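Local coordinates for protein vacuolar aminopeptidase 1 (PDB 5JGF) that removes N-terminal amino acids, preferably neutral or hydrophobic ones, from peptides as a zinc-dependent vacuolar enzyme, and is the major cargo of the cytoplasm-to-vacuole targeting pathway, at residues D[70-75]-D[269-274]; D[79-84]-D[327-332]; D[315-320]-D[332-337]; D[386-391]-D[464-469]; D[428-433]-D[454-459]. All coordinates share one frame; numbering follows the deposited sequence.

Contact 1: residues D[70-75]-D[269-274]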
# COMPACT_ATOMS: atom_id res chain seq x y z
N LEU D 70 47.93 20.70 11.95
CA LEU D 70 49.13 21.52 11.81
C LEU D 70 48.85 22.98 11.50
O LEU D 70 47.92 23.30 10.76
CB LEU D 70 50.03 20.92 10.73
CG LEU D 70 51.36 21.61 10.36
CD1 LEU D 70 52.32 20.58 9.79
CD2 LEU D 70 51.12 22.73 9.36
N SER D 71 49.66 23.86 12.07
CA SER D 71 49.52 25.29 11.83
C SER D 71 50.89 25.87 11.53
O SER D 71 51.80 25.79 12.36
CB SER D 71 48.91 26.01 13.03
OG SER D 71 48.77 27.39 12.77
N ALA D 72 51.04 26.43 10.33
CA ALA D 72 52.29 27.05 9.92
C ALA D 72 52.02 28.54 9.88
O ALA D 72 50.97 28.96 9.38
CB ALA D 72 52.71 26.55 8.55
N PHE D 73 52.94 29.34 10.40
CA PHE D 73 52.72 30.78 10.38
C PHE D 73 53.99 31.61 10.23
O PHE D 73 55.09 31.16 10.53
CB PHE D 73 51.94 31.20 11.63
CG PHE D 73 52.59 30.80 12.94
CD1 PHE D 73 53.28 31.74 13.71
CD2 PHE D 73 52.47 29.50 13.42
CE1 PHE D 73 53.83 31.38 14.94
CE2 PHE D 73 53.02 29.14 14.65
CZ PHE D 73 53.70 30.08 15.42
N ILE D 74 53.79 32.82 9.73
CA ILE D 74 54.87 33.77 9.51
C ILE D 74 54.47 35.04 10.26
O ILE D 74 53.43 35.63 9.99
CB ILE D 74 55.01 34.10 8.01
CG1 ILE D 74 55.13 32.81 7.20
CG2 ILE D 74 56.24 34.99 7.79
CD1 ILE D 74 55.09 33.02 5.70
N LEU D 75 55.31 35.44 11.21
CA LEU D 75 55.04 36.62 12.02
C LEU D 75 56.10 37.69 11.77
O LEU D 75 57.29 37.45 11.99
CB LEU D 75 55.02 36.23 13.50
CG LEU D 75 54.82 37.31 14.57
CD1 LEU D 75 53.53 38.08 14.33
CD2 LEU D 75 54.80 36.64 15.94
N ALA D 269 47.54 22.99 -2.15
CA ALA D 269 47.63 24.27 -2.85
C ALA D 269 47.91 25.42 -1.89
O ALA D 269 48.71 26.31 -2.18
CB ALA D 269 46.35 24.53 -3.63
N ALA D 270 47.24 25.41 -0.73
CA ALA D 270 47.44 26.47 0.25
C ALA D 270 48.84 26.44 0.85
O ALA D 270 49.48 27.49 1.00
CB ALA D 270 46.38 26.38 1.35
N MET D 271 49.33 25.25 1.20
CA MET D 271 50.66 25.14 1.79
C MET D 271 51.76 25.52 0.80
O MET D 271 52.73 26.19 1.16
CB MET D 271 50.92 23.71 2.30
CG MET D 271 50.24 23.38 3.62
SD MET D 271 50.65 24.52 4.98
CE MET D 271 52.37 24.61 4.86
N ILE D 272 51.62 25.08 -0.45
CA ILE D 272 52.61 25.41 -1.46
C ILE D 272 52.62 26.92 -1.67
O ILE D 272 53.67 27.53 -1.81
CB ILE D 272 52.31 24.69 -2.80
CG1 ILE D 272 52.48 23.18 -2.63
CG2 ILE D 272 53.24 25.20 -3.90
CD1 ILE D 272 53.88 22.75 -2.21
N ALA D 273 51.43 27.52 -1.67
CA ALA D 273 51.33 28.96 -1.84
C ALA D 273 52.04 29.66 -0.69
O ALA D 273 52.77 30.64 -0.90
CB ALA D 273 49.87 29.38 -1.89
N LEU D 274 51.84 29.17 0.53
CA LEU D 274 52.47 29.76 1.70
C LEU D 274 54.00 29.69 1.59
O LEU D 274 54.70 30.66 1.89
CB LEU D 274 52.03 29.04 2.98
CG LEU D 274 52.68 29.57 4.26
CD1 LEU D 274 52.13 30.96 4.56
CD2 LEU D 274 52.41 28.64 5.43

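Contact 2: residues D[79-84]-D[327-332]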
# COMPACT_ATOMS: atom_id res chain seq x y z
N TRP D 79 54.73 43.56 12.96
CA TRP D 79 53.30 43.28 13.04
C TRP D 79 52.68 43.95 14.25
O TRP D 79 53.31 44.08 15.30
CB TRP D 79 53.05 41.77 13.12
CG TRP D 79 51.59 41.43 13.28
CD1 TRP D 79 50.62 41.48 12.32
CD2 TRP D 79 50.94 41.02 14.49
NE1 TRP D 79 49.40 41.13 12.85
CE2 TRP D 79 49.57 40.84 14.18
CE3 TRP D 79 51.37 40.79 15.80
CZ2 TRP D 79 48.63 40.45 15.14
CZ3 TRP D 79 50.44 40.39 16.76
CH2 TRP D 79 49.08 40.22 16.42
N ARG D 80 51.43 44.38 14.10
CA ARG D 80 50.68 44.98 15.20
C ARG D 80 49.24 44.52 15.04
O ARG D 80 48.81 44.18 13.94
CB ARG D 80 50.77 46.52 15.16
CG ARG D 80 50.32 47.17 13.87
CD ARG D 80 50.84 48.60 13.80
NE ARG D 80 50.51 49.25 12.53
CZ ARG D 80 49.36 49.86 12.27
NH1 ARG D 80 48.42 49.92 13.20
NH2 ARG D 80 49.16 50.41 11.08
N ALA D 81 48.51 44.48 16.15
CA ALA D 81 47.12 44.02 16.19
C ALA D 81 46.23 44.51 15.05
O ALA D 81 45.47 43.73 14.47
CB ALA D 81 46.49 44.40 17.52
N GLU D 82 46.32 45.80 14.73
CA GLU D 82 45.50 46.37 13.68
C GLU D 82 45.74 45.77 12.29
O GLU D 82 44.90 45.91 11.40
CB GLU D 82 45.71 47.89 13.64
CG GLU D 82 45.31 48.60 14.93
CD GLU D 82 46.33 48.42 16.07
OE1 GLU D 82 45.95 48.70 17.23
OE2 GLU D 82 47.48 48.01 15.82
N LYS D 83 46.87 45.10 12.11
CA LYS D 83 47.19 44.47 10.84
C LYS D 83 46.42 43.16 10.65
O LYS D 83 46.31 42.64 9.53
CB LYS D 83 48.69 44.20 10.74
CG LYS D 83 49.50 45.45 10.44
CD LYS D 83 49.19 45.92 9.03
CE LYS D 83 49.86 47.24 8.70
NZ LYS D 83 49.58 47.62 7.29
N GLY D 84 45.88 42.64 11.75
CA GLY D 84 45.12 41.41 11.70
C GLY D 84 45.95 40.21 11.27
O GLY D 84 47.18 40.26 11.26
N LYS D 327 54.25 44.23 25.33
CA LYS D 327 53.02 45.01 25.40
C LYS D 327 51.81 44.11 25.18
O LYS D 327 51.87 43.14 24.42
CB LYS D 327 53.05 46.11 24.35
N PRO D 328 50.69 44.42 25.85
CA PRO D 328 49.47 43.63 25.71
C PRO D 328 48.90 43.73 24.30
O PRO D 328 48.90 44.81 23.70
CB PRO D 328 48.53 44.26 26.74
CG PRO D 328 49.47 44.84 27.76
CD PRO D 328 50.53 45.45 26.89
N VAL D 329 48.43 42.61 23.77
CA VAL D 329 47.85 42.59 22.43
C VAL D 329 46.36 42.33 22.55
O VAL D 329 45.93 41.38 23.19
CB VAL D 329 48.49 41.49 21.56
CG1 VAL D 329 47.78 41.41 20.21
CG2 VAL D 329 49.97 41.79 21.35
N ASP D 330 45.57 43.21 21.93
CA ASP D 330 44.12 43.10 21.94
C ASP D 330 43.68 42.13 20.85
O ASP D 330 43.57 42.51 19.68
CB ASP D 330 43.51 44.49 21.71
CG ASP D 330 41.99 44.48 21.68
OD1 ASP D 330 41.38 43.43 21.97
OD2 ASP D 330 41.40 45.54 21.38
N LEU D 331 43.42 40.89 21.23
CA LEU D 331 43.01 39.85 20.28
C LEU D 331 41.70 40.16 19.56
O LEU D 331 41.47 39.67 18.45
CB LEU D 331 42.92 38.50 21.00
CG LEU D 331 44.23 37.97 21.57
CD1 LEU D 331 43.97 36.71 22.38
CD2 LEU D 331 45.21 37.68 20.44
N HIS D 332 40.84 40.95 20.19
CA HIS D 332 39.57 41.30 19.56
C HIS D 332 39.87 42.22 18.38
O HIS D 332 39.23 42.13 17.33
CB HIS D 332 38.64 41.97 20.56
CG HIS D 332 38.19 41.06 21.66
ND1 HIS D 332 37.37 39.97 21.43
CD2 HIS D 332 38.47 41.04 22.98
CE1 HIS D 332 37.16 39.33 22.56
NE2 HIS D 332 37.82 39.96 23.52

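Contact 3: residues D[315-320]-D[332-337]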
# COMPACT_ATOMS: atom_id res chain seq x y z
N SER D 315 44.73 29.50 19.20
CA SER D 315 45.83 29.25 20.13
C SER D 315 47.14 29.82 19.59
O SER D 315 47.88 30.50 20.31
CB SER D 315 45.99 27.75 20.38
OG SER D 315 47.13 27.50 21.18
N VAL D 316 47.43 29.52 18.33
CA VAL D 316 48.65 29.99 17.68
C VAL D 316 48.74 31.51 17.73
O VAL D 316 49.78 32.07 18.07
CB VAL D 316 48.71 29.52 16.21
CG1 VAL D 316 49.80 30.27 15.45
CG2 VAL D 316 48.97 28.02 16.16
N VAL D 317 47.65 32.18 17.38
CA VAL D 317 47.63 33.64 17.37
C VAL D 317 47.78 34.23 18.78
O VAL D 317 48.48 35.23 18.96
CB VAL D 317 46.35 34.19 16.71
CG1 VAL D 317 46.29 35.70 16.83
CG2 VAL D 317 46.34 33.80 15.23
N GLU D 318 47.13 33.63 19.77
CA GLU D 318 47.24 34.14 21.13
C GLU D 318 48.63 33.90 21.71
O GLU D 318 49.24 34.82 22.26
CB GLU D 318 46.19 33.50 22.05
CG GLU D 318 46.42 33.79 23.53
CD GLU D 318 45.20 33.54 24.40
OE1 GLU D 318 44.40 32.64 24.06
OE2 GLU D 318 45.05 34.22 25.43
N ARG D 319 49.14 32.67 21.58
CA ARG D 319 50.46 32.33 22.10
C ARG D 319 51.56 33.15 21.42
O ARG D 319 52.49 33.62 22.08
CB ARG D 319 50.74 30.84 21.90
CG ARG D 319 49.74 29.93 22.61
CD ARG D 319 50.01 28.46 22.35
NE ARG D 319 51.25 28.01 22.96
CZ ARG D 319 51.49 26.75 23.32
NH1 ARG D 319 50.56 25.82 23.14
NH2 ARG D 319 52.65 26.43 23.88
N SER D 320 51.44 33.30 20.11
CA SER D 320 52.43 34.05 19.33
C SER D 320 52.45 35.52 19.71
O SER D 320 53.51 36.08 19.99
CB SER D 320 52.13 33.90 17.84
OG SER D 320 52.33 32.57 17.42
N HIS D 332 40.84 40.95 20.19
CA HIS D 332 39.57 41.30 19.56
C HIS D 332 39.87 42.22 18.38
O HIS D 332 39.23 42.13 17.33
CB HIS D 332 38.64 41.97 20.56
CG HIS D 332 38.19 41.06 21.66
ND1 HIS D 332 37.37 39.97 21.43
CD2 HIS D 332 38.47 41.04 22.98
CE1 HIS D 332 37.16 39.33 22.56
NE2 HIS D 332 37.82 39.96 23.52
N THR D 333 40.84 43.11 18.57
CA THR D 333 41.22 44.03 17.51
C THR D 333 41.90 43.24 16.39
O THR D 333 41.70 43.52 15.21
CB THR D 333 42.19 45.11 18.03
OG1 THR D 333 41.47 45.99 18.90
CG2 THR D 333 42.77 45.91 16.87
N VAL D 334 42.69 42.24 16.78
CA VAL D 334 43.39 41.40 15.81
C VAL D 334 42.41 40.72 14.86
O VAL D 334 42.51 40.85 13.64
CB VAL D 334 44.22 40.31 16.53
CG1 VAL D 334 44.79 39.32 15.50
CG2 VAL D 334 45.35 40.95 17.33
N TRP D 335 41.45 39.99 15.42
CA TRP D 335 40.48 39.29 14.60
C TRP D 335 39.54 40.20 13.84
O TRP D 335 39.14 39.89 12.71
CB TRP D 335 39.70 38.29 15.47
CG TRP D 335 40.57 37.15 15.92
CD1 TRP D 335 40.89 36.81 17.20
CD2 TRP D 335 41.27 36.23 15.07
NE1 TRP D 335 41.74 35.74 17.21
CE2 TRP D 335 42.00 35.36 15.91
CE3 TRP D 335 41.36 36.06 13.68
CZ2 TRP D 335 42.81 34.33 15.41
CZ3 TRP D 335 42.16 35.04 13.18
CH2 TRP D 335 42.87 34.19 14.05
N ALA D 336 39.20 41.35 14.42
CA ALA D 336 38.31 42.28 13.73
C ALA D 336 38.97 42.75 12.44
O ALA D 336 38.29 43.11 11.48
CB ALA D 336 38.00 43.48 14.63
N ASN D 337 40.30 42.74 12.41
CA ASN D 337 41.05 43.17 11.23
C ASN D 337 41.60 42.02 10.40
O ASN D 337 42.43 42.24 9.51
CB ASN D 337 42.22 44.06 11.66
CG ASN D 337 41.77 45.44 12.10
OD1 ASN D 337 41.38 46.27 11.27
ND2 ASN D 337 41.82 45.70 13.40

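Contact 4: residues D[386-391]-D[464-469]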
# COMPACT_ATOMS: atom_id res chain seq x y z
N THR D 386 32.91 38.52 -0.42
CA THR D 386 32.78 38.21 -1.84
C THR D 386 33.47 39.32 -2.63
O THR D 386 34.25 39.05 -3.55
CB THR D 386 31.30 38.12 -2.27
OG1 THR D 386 30.68 37.01 -1.60
CG2 THR D 386 31.18 37.93 -3.77
N ALA D 387 33.19 40.56 -2.26
CA ALA D 387 33.78 41.71 -2.93
C ALA D 387 35.30 41.70 -2.79
O ALA D 387 36.03 41.98 -3.74
CB ALA D 387 33.21 43.01 -2.35
N LEU D 388 35.78 41.37 -1.59
CA LEU D 388 37.22 41.32 -1.34
C LEU D 388 37.92 40.30 -2.22
O LEU D 388 38.97 40.59 -2.79
CB LEU D 388 37.49 41.01 0.14
CG LEU D 388 38.98 40.92 0.51
CD1 LEU D 388 39.19 41.46 1.90
CD2 LEU D 388 39.45 39.48 0.41
N VAL D 389 37.35 39.11 -2.33
CA VAL D 389 37.94 38.07 -3.16
C VAL D 389 37.90 38.45 -4.64
O VAL D 389 38.85 38.19 -5.38
CB VAL D 389 37.23 36.71 -2.96
CG1 VAL D 389 37.65 35.72 -4.04
CG2 VAL D 389 37.57 36.16 -1.58
N GLU D 390 36.81 39.08 -5.07
CA GLU D 390 36.71 39.47 -6.47
C GLU D 390 37.69 40.60 -6.79
O GLU D 390 38.27 40.65 -7.88
CB GLU D 390 35.26 39.84 -6.81
CG GLU D 390 34.31 38.67 -6.52
CD GLU D 390 32.88 38.88 -7.01
OE1 GLU D 390 32.31 39.96 -6.78
OE2 GLU D 390 32.32 37.93 -7.59
N GLU D 391 37.89 41.51 -5.84
CA GLU D 391 38.83 42.62 -6.05
C GLU D 391 40.24 42.04 -6.06
O GLU D 391 41.07 42.39 -6.90
CB GLU D 391 38.68 43.65 -4.92
CG GLU D 391 39.73 44.76 -4.93
CD GLU D 391 39.71 45.59 -6.20
OE1 GLU D 391 38.61 46.01 -6.61
OE2 GLU D 391 40.80 45.83 -6.77
N ARG D 464 46.01 42.16 2.62
CA ARG D 464 46.06 43.29 3.54
C ARG D 464 45.78 44.60 2.80
O ARG D 464 44.97 45.41 3.26
CB ARG D 464 47.42 43.35 4.24
CG ARG D 464 47.53 44.40 5.35
CD ARG D 464 46.51 44.18 6.47
NE ARG D 464 45.26 44.89 6.23
CZ ARG D 464 44.17 44.80 6.99
NH1 ARG D 464 44.16 44.01 8.06
NH2 ARG D 464 43.09 45.51 6.69
N SER D 465 46.44 44.79 1.66
CA SER D 465 46.26 46.01 0.87
C SER D 465 44.83 46.16 0.36
O SER D 465 44.30 47.26 0.30
CB SER D 465 47.23 46.01 -0.31
OG SER D 465 47.05 47.17 -1.11
N VAL D 466 44.21 45.04 -0.02
CA VAL D 466 42.84 45.08 -0.52
C VAL D 466 41.83 45.34 0.59
O VAL D 466 40.92 46.16 0.43
CB VAL D 466 42.47 43.75 -1.23
CG1 VAL D 466 40.98 43.76 -1.59
CG2 VAL D 466 43.30 43.58 -2.49
N TYR D 467 41.98 44.65 1.71
CA TYR D 467 41.05 44.82 2.82
C TYR D 467 41.12 46.25 3.37
O TYR D 467 40.17 46.72 3.98
CB TYR D 467 41.32 43.80 3.92
CG TYR D 467 40.17 43.57 4.88
CD1 TYR D 467 38.84 43.66 4.44
CD2 TYR D 467 40.39 43.22 6.20
CE1 TYR D 467 37.77 43.39 5.30
CE2 TYR D 467 39.34 42.95 7.07
CZ TYR D 467 38.03 43.03 6.61
OH TYR D 467 36.99 42.75 7.47
N ASP D 468 42.24 46.92 3.14
CA ASP D 468 42.39 48.30 3.60
C ASP D 468 41.39 49.22 2.90
O ASP D 468 40.91 50.19 3.48
CB ASP D 468 43.80 48.83 3.32
CG ASP D 468 44.83 48.31 4.30
OD1 ASP D 468 44.45 47.90 5.41
OD2 ASP D 468 46.03 48.32 3.95
N GLU D 469 41.09 48.89 1.64
CA GLU D 469 40.16 49.67 0.83
C GLU D 469 38.72 49.65 1.36
O GLU D 469 37.91 50.48 0.97
CB GLU D 469 40.18 49.19 -0.63
CG GLU D 469 41.51 49.36 -1.35
CD GLU D 469 42.02 50.80 -1.28
OE1 GLU D 469 41.20 51.72 -1.13
OE2 GLU D 469 43.24 51.04 -1.40

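Contact 5: residues D[428-433]-D[454-459]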
# COMPACT_ATOMS: atom_id res chain seq x y z
N ILE D 428 35.69 33.68 4.55
CA ILE D 428 35.21 33.42 3.20
C ILE D 428 35.40 31.96 2.82
O ILE D 428 36.52 31.45 2.82
CB ILE D 428 35.98 34.30 2.18
CG1 ILE D 428 35.90 35.76 2.62
CG2 ILE D 428 35.40 34.12 0.78
CD1 ILE D 428 37.07 36.61 2.18
N ASP D 429 34.30 31.28 2.52
CA ASP D 429 34.37 29.88 2.12
C ASP D 429 34.56 29.81 0.61
O ASP D 429 33.79 30.40 -0.14
CB ASP D 429 33.10 29.13 2.54
CG ASP D 429 33.18 28.58 3.95
OD1 ASP D 429 33.92 27.59 4.16
OD2 ASP D 429 32.52 29.14 4.84
N LEU D 430 35.60 29.11 0.19
CA LEU D 430 35.90 28.95 -1.23
C LEU D 430 36.79 27.73 -1.37
O LEU D 430 37.14 27.09 -0.38
CB LEU D 430 36.61 30.19 -1.77
CG LEU D 430 37.79 30.77 -0.97
CD1 LEU D 430 38.95 29.80 -0.94
CD2 LEU D 430 38.22 32.09 -1.61
N GLY D 431 37.15 27.40 -2.60
CA GLY D 431 38.01 26.25 -2.78
C GLY D 431 38.15 25.86 -4.23
O GLY D 431 37.59 26.51 -5.11
N ILE D 432 38.92 24.81 -4.47
CA ILE D 432 39.13 24.31 -5.81
C ILE D 432 38.00 23.30 -6.01
O ILE D 432 37.83 22.40 -5.19
CB ILE D 432 40.50 23.60 -5.93
CG1 ILE D 432 41.61 24.61 -5.60
CG2 ILE D 432 40.68 23.02 -7.33
CD1 ILE D 432 43.01 23.99 -5.52
N ALA D 433 37.23 23.47 -7.08
CA ALA D 433 36.11 22.58 -7.35
C ALA D 433 36.56 21.24 -7.89
O ALA D 433 37.58 21.13 -8.57
CB ALA D 433 35.15 23.25 -8.33
N LYS D 454 48.24 29.68 -7.36
CA LYS D 454 48.36 31.05 -7.84
C LYS D 454 47.42 31.99 -7.08
O LYS D 454 47.82 33.07 -6.66
CB LYS D 454 48.06 31.11 -9.34
CG LYS D 454 48.24 32.48 -9.97
CD LYS D 454 48.14 32.40 -11.49
CE LYS D 454 47.04 33.29 -12.04
NZ LYS D 454 47.24 34.73 -11.72
N PHE D 455 46.18 31.57 -6.89
CA PHE D 455 45.23 32.40 -6.18
C PHE D 455 45.63 32.61 -4.72
O PHE D 455 45.64 33.74 -4.23
CB PHE D 455 43.83 31.79 -6.22
CG PHE D 455 42.84 32.54 -5.39
CD1 PHE D 455 42.34 33.76 -5.82
CD2 PHE D 455 42.46 32.05 -4.14
CE1 PHE D 455 41.47 34.49 -5.02
CE2 PHE D 455 41.59 32.78 -3.34
CZ PHE D 455 41.09 34.00 -3.77
N PHE D 456 45.96 31.52 -4.02
CA PHE D 456 46.35 31.60 -2.61
C PHE D 456 47.62 32.42 -2.41
O PHE D 456 47.78 33.09 -1.39
CB PHE D 456 46.53 30.20 -2.04
CG PHE D 456 45.25 29.41 -1.92
CD1 PHE D 456 45.23 28.05 -2.21
CD2 PHE D 456 44.08 30.03 -1.51
CE1 PHE D 456 44.05 27.32 -2.10
CE2 PHE D 456 42.89 29.31 -1.39
CZ PHE D 456 42.88 27.95 -1.69
N ASN D 457 48.52 32.35 -3.38
CA ASN D 457 49.77 33.10 -3.31
C ASN D 457 49.40 34.57 -3.39
O ASN D 457 49.91 35.40 -2.62
CB ASN D 457 50.69 32.73 -4.48
CG ASN D 457 52.07 33.35 -4.37
OD1 ASN D 457 52.68 33.72 -5.37
ND2 ASN D 457 52.58 33.44 -3.14
N GLY D 458 48.49 34.89 -4.31
CA GLY D 458 48.04 36.26 -4.47
C GLY D 458 47.35 36.77 -3.21
O GLY D 458 47.43 37.96 -2.88
N PHE D 459 46.67 35.87 -2.50
CA PHE D 459 45.99 36.23 -1.27
C PHE D 459 46.99 36.70 -0.21
O PHE D 459 46.81 37.77 0.38
CB PHE D 459 45.20 35.04 -0.71
CG PHE D 459 44.73 35.24 0.71
CD1 PHE D 459 43.68 36.10 0.99
CD2 PHE D 459 45.36 34.57 1.76
CE1 PHE D 459 43.26 36.30 2.31
CE2 PHE D 459 44.94 34.76 3.08
CZ PHE D 459 43.89 35.62 3.35

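Contact 1: residues D[70-75]-D[269-274]
Ala72 and Ile74 of strand 69-76 meet Met271 and Leu274 of helix 261-278, a helix-on-sheet contact of the three-layer alpha/beta/alpha core of this M18 metallopeptidase. The helix segment runs over the strand at 26°, its axis 10.5 Å away, close enough for side chains one helical turn apart to reach successive inward residues of the strand. The main bump is Leu274. Its CG stands anti to the backbone N (chi1 178°), which sends the isobutyl group down to the strand, where its two methyls fork between Ala72 and Ile74. CD2 settles over the small methyl of Ala72, while CD1 meets the far end of Ile74, the two longer side chains sliding past each other in opposite directions. Ala72 thus forms the hollow: its CB receives Leu274 CD2 at 3.8 Å and, beside it, the terminal methyl of Met271. The methionine starts out alongside the strand rather than toward it, and the bends at chi2 and chi3 swing CE in to 4.2 Å from Ala72 CB. Around this patch Leu36 of helix 25-38 closes on both Ala72 and Met271, and Val292 of the adjoining strand supports Met271. The alternate residues Ser71 and Phe73 serve the opposite face of the sheet, packing on Val316 of helix 312-324. The contact is wholly apolar and buried, with the side chain of Met271 about 12 Å from that of the zinc ligand His91. At its far end Ile74 CD1 lies 3.8 Å from Leu274 CD1.

Contact 2: residues D[79-84]-D[327-332]
Trp79 and Ala81 pack on Val329, bringing the loop between strands 69-76 and 86-91 against the lead-in to helix 331-336. From Trp79 CB the indole swings out with CG anti to the backbone N (chi1 177°). On its pyrrole side NE1 turns back into its own loop and donates to Gly84 O (2.9 Å, N-H...O angle 155°), a bond that fixes the rotation of the ring, while the backbone N of Ala81 lies 4.1 Å above one face, toward the rim. Phe289 makes an edge-to-face contact with the same indole. At the tip, CH2 comes within 4.2 Å of Val329 CG1, approached at a slant, and Ala81 CB touches that same methyl. Were Trp79 replaced by an alanine, Gly84 O would probably lose its indole donor and Val329 CG1 would face a gap. Ala81 CB also rests on Asp330 O, at 4.1 Å. Asp330 caps the helix that follows: OD1 takes a weak bond from His332 N, and OD2 a stronger one from the hydroxyl of Thr333. Between subunits, His332 NE2 bonds Glu318 OE1 of a neighbouring subunit. The whole is a short 3-10 turn of a strand-connecting loop, set against the N-cap of a helix.

Contact 3: residues D[315-320]-D[332-337]
Val317 carries CG1 anti to its backbone N (chi1 174°), pointing it at Val334, and Trp335 has CG anti to the carbonyl carbon (chi1 -70°), which lays its indole back toward the same valine. The pairs join two consecutive helices, 312-324 and 331-336, within a beta-alpha-beta crossover from strand 289-295 to strand 339-347, parallel strands with strand 86-91 between them. Val317 and Val334 reach for each other tip to tip, CG1 to CG1 at 4.1 Å. The indole crosses Val317 at a slant with its benzene end: CZ2 sits 3.6 Å from Val317 CG2 and CH2 3.7 Å from the same methyl, so that one branch takes the tryptophan while the other serves both neighbours. Cutting Val317 back to glycine is likely to leave the benzene end of Trp335 without its apolar bed and open a gap between the helices. Beyond this buried patch the second helix ends at a subunit boundary, where Asn337 ND2 bonds Lys47 O of a neighbouring subunit and Ala336 O bonds NZ of that same lysine. Inside helix 312-324, Val316 O is gripped twice by Ser320, by N and OG from opposite faces of the carbonyl. Asn337, just past the second helix, also folds back so that ND2 donates to Thr333 O at 2.8 Å, with an N-H...O angle of 147°.

Contact 4: residues D[386-391]-D[464-469]
This is helix-to-helix packing: Leu388 and Glu391 of helix 383-396 meet Val466 and Tyr467 near the end of helix 448-468, two helices lying on one face of the central sheet of the alpha/beta/alpha sandwich. The segments cross at 128° with axes 9.8 Å apart. Val466 CG1 fits between the two residues of the other helix, 3.7 Å from Glu391 CG, 4.1 Å from Leu388 CG and 3.9 Å from the carbonyl oxygen Leu388 O. Glu391 lends its aliphatic stem to this contact and then bends at chi2 (60°), keeping its carboxylate for charged partners: Arg394 and Arg395 of its own helix and Lys141 of a neighbouring subunit. Buried apolar packing and an ionic network at the subunit boundary therefore use one side chain. Leu388 meets Tyr467 at about a right angle. On the sheet side Ile339 touches both residues and Ile428 touches Leu388, seating the pair on the strands. Elsewhere on the C-terminal helix, Arg464 forms a salt bridge with Asp468, its NH2 3.0 Å from OD1, though the hydrogen bonds within it are weak; NH1 of the same arginine bonds Lys83 O. The tightest touch between the helices is at the leucine branch, where Leu388 CD1 lies 3.4 Å from Tyr467 CD1 and 3.8 Å from Tyr467 CB.

Contact 5: residues D[428-433]-D[454-459]
Leu430 of strand 426-434 is met by two successive phenylalanines, Phe455 and Phe456, of helix 448-468. The contact lays the C-terminal helix on strand 426-434 of the central sheet of the alpha/beta/alpha sandwich. Leu430 does all the touching on the strand side, and its two methyls are shared out between the rings. Its CG is tucked in beside both the backbone N and C (chi1 47°), and this torsion together with chi2 (65°) turns CD2 to Phe455 and CD1 to Phe456. CD2 meets Phe455 at a slant, 3.9 Å from CE2 and 4.1 Å from CZ. The phenylalanines approach differently: Phe455 comes at Leu430 from the opposite direction, whereas Phe456, with CG anti to its carbonyl carbon (chi1 -68°), slides past the leucine. The two rings also touch each other, Phe456 CE2 lying at the edge of the Phe455 ring, in its plane. Phe455 packs further on Ile369 of a neighbouring strand, and Phe456 is wedged against Ala343 of strand 339-347 and Ala273 of helix 261-278, so the helix is held by strands and by a second helix. The metal site is not far: the side chain of Leu430 is about 8 Å from that of the zinc ligand Asp344, in the adjoining strand 339-347, and the two residues are joined by a backbone hydrogen bond. On the Phe456 side, Leu430 CD1 approaches the ring at its edge, near its plane, 4.0 Å from CE2.

From the N terminus, contact 1 opens first and closes at 269-274, where helix 261-278 comes down on strand 69-76. Contact 2 starts just after it on the chain, within that span, and closes only at 327-332, so the two loops cross. Contact 3 opens at 315-320, before contact 2 has closed, and ends at 332-337; the pair therefore cross too, and share His332 and helix 331-336. Contact 4 then opens at 386-391 and closes at the C-terminal helix, with the shorter loop of contact 5 lying within its span. Phe73 on Ser320 ties contact 1 to contact 3, Val334 on Ala81 joins contacts 2 and 3, and Val389 on Ile428 links contacts 4 and 5.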